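Local structure of NO-binding heme-dependent sensor protein (Shewanella oneidensis, 4U9B) at residues N7-M12 and S20-L25; E27-K32 and V51-Q56. The protein binds heme and nitric oxide, and is a gas sensor of the H-NOX family that also carries a zinc ion. One frame throughout, in Å; residues are numbered along the deposited sequence.

Starting at the N terminus, the chain runs through helix 3-17, turns at once into helix 19-29, and later returns as helix 44-58. Contact 1 closes the tight turn between the first two helices, with 7-12 facing 20-25. Contact 2 opens after contact 1 has closed. It ties the end of helix 19-29 to helix 44-58 across a longer connection. The two loops therefore follow in series and neither encloses the other. Helix 19-29 is shared, and the contact centres lie about 10 Å apart. L25 and L9 carry the packing from one contact to the other, L25 against D53 and V54, L9 against V51.

Contact 1: residues N7-M12 and S20-L25; sequences NVLEDM and SVWNEL
W22 lays its indole against E10, and L9 meets the same ring at its benzo end. E10 approaches over one face. Its CG sits 3.5 Å from the centroid of the five-membered ring of W22, 12° off the ring normal. This is a CH-pi contact. The glutamate has CG anti to its backbone nitrogen (chi1 -177°) and an extended chain beyond, which takes its methylene groups across the face of the indole. CG lies over the five-membered ring near CE2 and NE1. On the benzo side, E10 CB adds a contact of 3.7 Å to CZ2 of W22. The carboxylate follows, with its plane only 14° from the ring plane. E10 CD lies 3.5 Å from W22 NE1, but no hydrogen bond joins the carboxylate to that nitrogen. E10 CA stands 3.8 Å from W22 CZ3, so the ring also rests on the helix backbone.

The two segments belong to helix 3-17 and helix 19-29, two helices joined by a short turn, at the start of the N-terminal helical part of the H-NOX fold. The CA atoms of E10 and W22 are 6.7 Å apart, the nearest pair across the two segments. W22 spans that gap, and its CB points toward the other helix. The indole also touches V13 and V14 of helix 3-17 and Y36 in a loop.

L9 supplies the purely apolar part. Its CG is 4.0 Å from W22 CZ3, and its CD2 is close to the same ring carbon. The branch arrives obliquely. Beyond the indole, L9 packs on L47 and I50 of helix 44-58 and on F69 of helix 62-80, and its side chain is about 11 Å from the bound heme.

Contact 2: residues E27-K32 and V51-Q56; sequences EKHAPK and VQDVAQ
H29 and K28 both reach one oxygen of D53, OD2, from the end of helix 19-29. The first bond is a histidine-carboxylate hydrogen bond. NE2 of H29 donates to OD2 of D53 over 2.7 Å and is nearly straight at 170°. The oxygen lies in the plane of the imidazole, at its edge, and takes the bond with its anti lone pair. Ring and carboxylate planes stand 90° apart.

The second bond is a salt bridge. NZ of K28 is 2.8 Å from OD2 of D53. It comes from the syn side, 31° out of the carboxylate plane. A bend at chi3 turns the end of the lysine chain to the carboxylate. K28 CE lies 3.5 Å from D53 OD2.

Packing adds a little. Within the helix end, K28 CB lies over one face of the H29 ring, 3.6 Å above its plane and offset toward its rim. L25, one turn before H29, touches D53 as well.

The other carboxylate oxygen, OD1, forms a salt bridge with R57, one turn further along helix 44-58. An asparagine in place of D53 would probably leave K28 without its negative mate and cost R57 its salt bridge, with a weaker acceptor for H29. D53 is buried, and its charge is met by K28 on OD2 and R57 on OD1. K28 and R57 probably favour the ionised carboxylate, which can then accept the H29 bond. The end of helix 19-29 is thus held to helix 44-58 by charge and hydrogen bonding.

Contact 1: residues N7-M12 and S20-L25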
loop_
_atom_site.group_PDB
_atom_site.type_symbol
_atom_site.label_atom_id
_atom_site.label_comp_id
_atom_site.label_asym_id
_atom_site.label_seq_id
_atom_site.Cartn_x
_atom_site.Cartn_y
_atom_site.Cartn_z
ATOM N N ASN A 7 0.057 5.272 -10.801
ATOM C CA ASN A 7 0.570 6.634 -10.898
ATOM C C ASN A 7 1.620 6.908 -9.830
ATOM O O ASN A 7 2.645 7.530 -10.108
ATOM C CB ASN A 7 -0.563 7.660 -10.782
ATOM C CG ASN A 7 -1.508 7.632 -11.969
ATOM O OD1 ASN A 7 -1.145 7.194 -13.068
ATOM N ND2 ASN A 7 -2.728 8.107 -11.755
ATOM N N VAL A 8 1.369 6.451 -8.607
ATOM C CA VAL A 8 2.329 6.653 -7.532
ATOM C C VAL A 8 3.561 5.784 -7.783
ATOM O O VAL A 8 4.682 6.197 -7.497
ATOM C CB VAL A 8 1.721 6.339 -6.149
ATOM C CG1 VAL A 8 2.753 6.542 -5.055
ATOM C CG2 VAL A 8 0.514 7.231 -5.888
ATOM N N LEU A 9 3.353 4.588 -8.331
ATOM C CA LEU A 9 4.473 3.722 -8.684
ATOM C C LEU A 9 5.336 4.412 -9.732
ATOM O O LEU A 9 6.563 4.362 -9.659
ATOM C CB LEU A 9 3.986 2.363 -9.199
ATOM C CG LEU A 9 5.081 1.353 -9.570
ATOM C CD1 LEU A 9 5.895 0.958 -8.350
ATOM C CD2 LEU A 9 4.488 0.117 -10.226
ATOM N N GLU A 10 4.697 5.070 -10.697
ATOM C CA GLU A 10 5.432 5.808 -11.720
ATOM C C GLU A 10 6.301 6.880 -11.070
ATOM O O GLU A 10 7.480 7.011 -11.401
ATOM C CB GLU A 10 4.487 6.454 -12.740
ATOM C CG GLU A 10 5.230 7.169 -13.880
ATOM C CD GLU A 10 4.308 7.884 -14.843
ATOM O OE1 GLU A 10 4.785 8.803 -15.543
ATOM O OE2 GLU A 10 3.112 7.527 -14.910
ATOM N N ASP A 11 5.718 7.643 -10.148
ATOM C CA ASP A 11 6.460 8.682 -9.442
ATOM C C ASP A 11 7.709 8.102 -8.789
ATOM O O ASP A 11 8.774 8.712 -8.813
ATOM C CB ASP A 11 5.584 9.359 -8.382
ATOM C CG ASP A 11 4.481 10.210 -8.987
ATOM O OD1 ASP A 11 4.574 10.545 -10.186
ATOM O OD2 ASP A 11 3.525 10.552 -8.259
ATOM N N MET A 12 7.576 6.912 -8.216
ATOM C CA MET A 12 8.685 6.280 -7.515
ATOM C C MET A 12 9.754 5.795 -8.494
ATOM O O MET A 12 10.937 6.101 -8.330
ATOM C CB MET A 12 8.173 5.117 -6.663
ATOM C CG MET A 12 9.204 4.567 -5.696
ATOM S SD MET A 12 8.544 3.285 -4.617
ATOM C CE MET A 12 9.876 3.146 -3.426
ATOM N N SER A 20 12.759 6.594 -18.968
ATOM C CA SER A 20 13.048 5.540 -19.944
ATOM C C SER A 20 12.872 4.158 -19.317
ATOM O O SER A 20 12.343 3.236 -19.944
ATOM C CB SER A 20 14.473 5.690 -20.526
ATOM O OG SER A 20 15.487 5.490 -19.555
ATOM N N VAL A 21 13.317 4.021 -18.075
ATOM C CA VAL A 21 13.122 2.788 -17.321
ATOM C C VAL A 21 11.639 2.488 -17.107
ATOM O O VAL A 21 11.196 1.352 -17.281
ATOM C CB VAL A 21 13.838 2.867 -15.961
ATOM C CG1 VAL A 21 13.429 1.712 -15.055
ATOM C CG2 VAL A 21 15.343 2.883 -16.172
ATOM N N TRP A 22 10.874 3.504 -16.723
ATOM C CA TRP A 22 9.438 3.336 -16.553
ATOM C C TRP A 22 8.779 2.915 -17.863
ATOM O O TRP A 22 7.971 1.988 -17.886
ATOM C CB TRP A 22 8.795 4.623 -16.024
ATOM C CG TRP A 22 7.302 4.576 -16.030
ATOM C CD1 TRP A 22 6.466 5.226 -16.890
ATOM C CD2 TRP A 22 6.460 3.825 -15.143
ATOM N NE1 TRP A 22 5.158 4.932 -16.592
ATOM C CE2 TRP A 22 5.128 4.074 -15.526
ATOM C CE3 TRP A 22 6.706 2.968 -14.066
ATOM C CZ2 TRP A 22 4.045 3.500 -14.865
ATOM C CZ3 TRP A 22 5.628 2.399 -13.414
ATOM C CH2 TRP A 22 4.315 2.668 -13.815
ATOM N N ASN A 23 9.132 3.578 -18.959
ATOM C CA ASN A 23 8.545 3.234 -20.241
ATOM C C ASN A 23 8.979 1.841 -20.693
ATOM O O ASN A 23 8.185 1.113 -21.290
ATOM C CB ASN A 23 8.899 4.287 -21.294
ATOM C CG ASN A 23 8.066 5.544 -21.165
ATOM O OD1 ASN A 23 6.908 5.499 -20.749
ATOM N ND2 ASN A 23 8.648 6.677 -21.535
ATOM N N GLU A 24 10.215 1.456 -20.386
ATOM C CA GLU A 24 10.670 0.101 -20.692
ATOM C C GLU A 24 9.805 -0.913 -19.954
ATOM O O GLU A 24 9.356 -1.900 -20.534
ATOM C CB GLU A 24 12.139 -0.107 -20.312
ATOM C CG GLU A 24 12.656 -1.505 -20.669
ATOM C CD GLU A 24 14.001 -1.824 -20.048
ATOM O OE1 GLU A 24 14.568 -0.954 -19.352
ATOM O OE2 GLU A 24 14.489 -2.957 -20.253
ATOM N N LEU A 25 9.578 -0.661 -18.667
ATOM C CA LEU A 25 8.749 -1.535 -17.849
ATOM C C LEU A 25 7.337 -1.663 -18.413
ATOM O O LEU A 25 6.749 -2.741 -18.382
ATOM C CB LEU A 25 8.697 -1.017 -16.409
ATOM C CG LEU A 25 10.005 -1.155 -15.622
ATOM C CD1 LEU A 25 9.998 -0.257 -14.395
ATOM C CD2 LEU A 25 10.237 -2.604 -15.221
#

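Contact 2: residues E27-K32 and V51-Q56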
loop_
_atom_site.group_PDB
_atom_site.type_symbol
_atom_site.label_atom_id
_atom_site.label_comp_id
_atom_site.label_asym_id
_atom_site.label_seq_id
_atom_site.Cartn_x
_atom_site.Cartn_y
_atom_site.Cartn_z
ATOM N N GLU A 27 6.504 -1.221 -21.640
ATOM C CA GLU A 27 6.630 -1.983 -22.883
ATOM C C GLU A 27 6.653 -3.478 -22.594
ATOM O O GLU A 27 6.012 -4.267 -23.287
ATOM C CB GLU A 27 7.900 -1.593 -23.643
ATOM C CG GLU A 27 7.857 -0.225 -24.302
ATOM C CD GLU A 27 9.156 0.120 -25.008
ATOM O OE1 GLU A 27 9.914 -0.811 -25.357
ATOM O OE2 GLU A 27 9.425 1.323 -25.210
ATOM N N LYS A 28 7.389 -3.856 -21.554
ATOM C CA LYS A 28 7.564 -5.260 -21.214
ATOM C C LYS A 28 6.320 -5.886 -20.598
ATOM O O LYS A 28 6.014 -7.045 -20.867
ATOM C CB LYS A 28 8.728 -5.429 -20.237
ATOM C CG LYS A 28 10.102 -5.203 -20.834
ATOM C CD LYS A 28 11.204 -5.511 -19.827
ATOM C CE LYS A 28 11.293 -7.002 -19.512
ATOM N NZ LYS A 28 12.301 -7.301 -18.453
ATOM N N HIS A 29 5.609 -5.119 -19.773
ATOM C CA HIS A 29 4.627 -5.701 -18.859
ATOM C C HIS A 29 3.185 -5.221 -19.043
ATOM O O HIS A 29 2.272 -5.789 -18.442
ATOM C CB HIS A 29 5.074 -5.429 -17.421
ATOM C CG HIS A 29 6.452 -5.929 -17.124
ATOM N ND1 HIS A 29 6.770 -7.270 -17.130
ATOM C CD2 HIS A 29 7.600 -5.273 -16.831
ATOM C CE1 HIS A 29 8.053 -7.418 -16.848
ATOM N NE2 HIS A 29 8.578 -6.220 -16.661
ATOM N N ALA A 30 2.974 -4.194 -19.863
ATOM C CA ALA A 30 1.625 -3.677 -20.100
ATOM C C ALA A 30 1.264 -3.700 -21.585
ATOM O O ALA A 30 2.151 -3.634 -22.433
ATOM C CB ALA A 30 1.497 -2.266 -19.556
ATOM N N PRO A 31 -0.045 -3.786 -21.901
ATOM C CA PRO A 31 -0.517 -3.734 -23.292
ATOM C C PRO A 31 -0.004 -2.493 -24.033
ATOM O O PRO A 31 0.433 -1.534 -23.402
ATOM C CB PRO A 31 -2.033 -3.692 -23.142
ATOM C CG PRO A 31 -2.296 -4.405 -21.876
ATOM C CD PRO A 31 -1.158 -4.031 -20.964
ATOM N N LYS A 32 -0.058 -2.516 -25.362
ATOM C CA LYS A 32 0.513 -1.448 -26.170
ATOM C C LYS A 32 -0.225 -0.141 -25.917
ATOM O O LYS A 32 -1.454 -0.113 -25.764
ATOM C CB LYS A 32 0.475 -1.823 -27.650
ATOM C CG LYS A 32 1.384 -0.971 -28.498
ATOM C CD LYS A 32 1.933 -1.735 -29.695
ATOM C CE LYS A 32 0.820 -2.308 -30.548
ATOM N NZ LYS A 32 1.345 -2.849 -31.829
ATOM N N VAL A 51 6.793 -4.590 -10.615
ATOM C CA VAL A 51 7.535 -4.618 -9.360
ATOM C C VAL A 51 8.440 -5.851 -9.292
ATOM O O VAL A 51 9.524 -5.787 -8.719
ATOM C CB VAL A 51 6.585 -4.579 -8.142
ATOM C CG1 VAL A 51 7.365 -4.573 -6.841
ATOM C CG2 VAL A 51 5.719 -3.330 -8.192
ATOM N N GLN A 52 8.003 -6.961 -9.885
ATOM C CA GLN A 52 8.825 -8.171 -9.954
ATOM C C GLN A 52 10.101 -7.918 -10.743
ATOM O O GLN A 52 11.180 -8.388 -10.367
ATOM C CB GLN A 52 8.047 -9.330 -10.580
ATOM C CG GLN A 52 8.789 -10.676 -10.525
ATOM C CD GLN A 52 8.220 -11.652 -9.505
ATOM O OE1 GLN A 52 7.324 -11.319 -8.727
ATOM N NE2 GLN A 52 8.745 -12.873 -9.508
ATOM N N ASP A 53 9.964 -7.181 -11.839
ATOM C CA ASP A 53 11.094 -6.836 -12.692
ATOM C C ASP A 53 12.097 -5.980 -11.921
ATOM O O ASP A 53 13.292 -6.269 -11.907
ATOM C CB ASP A 53 10.597 -6.096 -13.936
ATOM C CG ASP A 53 11.623 -6.052 -15.044
ATOM O OD1 ASP A 53 12.835 -6.112 -14.753
ATOM O OD2 ASP A 53 11.205 -5.959 -16.215
ATOM N N VAL A 54 11.594 -4.936 -11.269
ATOM C CA VAL A 54 12.430 -4.054 -10.461
ATOM C C VAL A 54 13.183 -4.850 -9.400
ATOM O O VAL A 54 14.390 -4.684 -9.232
ATOM C CB VAL A 54 11.588 -2.952 -9.775
ATOM C CG1 VAL A 54 12.431 -2.144 -8.792
ATOM C CG2 VAL A 54 10.964 -2.033 -10.815
ATOM N N ALA A 55 12.467 -5.713 -8.689
ATOM C CA ALA A 55 13.070 -6.491 -7.614
ATOM C C ALA A 55 14.184 -7.392 -8.142
ATOM O O ALA A 55 15.257 -7.466 -7.543
ATOM C CB ALA A 55 12.017 -7.320 -6.903
ATOM N N GLN A 56 13.938 -8.065 -9.262
ATOM C CA GLN A 56 14.933 -8.976 -9.817
ATOM C C GLN A 56 16.146 -8.206 -10.332
ATOM O O GLN A 56 17.272 -8.704 -10.275
ATOM C CB GLN A 56 14.335 -9.831 -10.939
ATOM C CG GLN A 56 15.350 -10.794 -11.554
ATOM C CD GLN A 56 14.717 -11.933 -12.335
ATOM O OE1 GLN A 56 13.566 -12.301 -12.108
ATOM N NE2 GLN A 56 15.481 -12.503 -13.262
#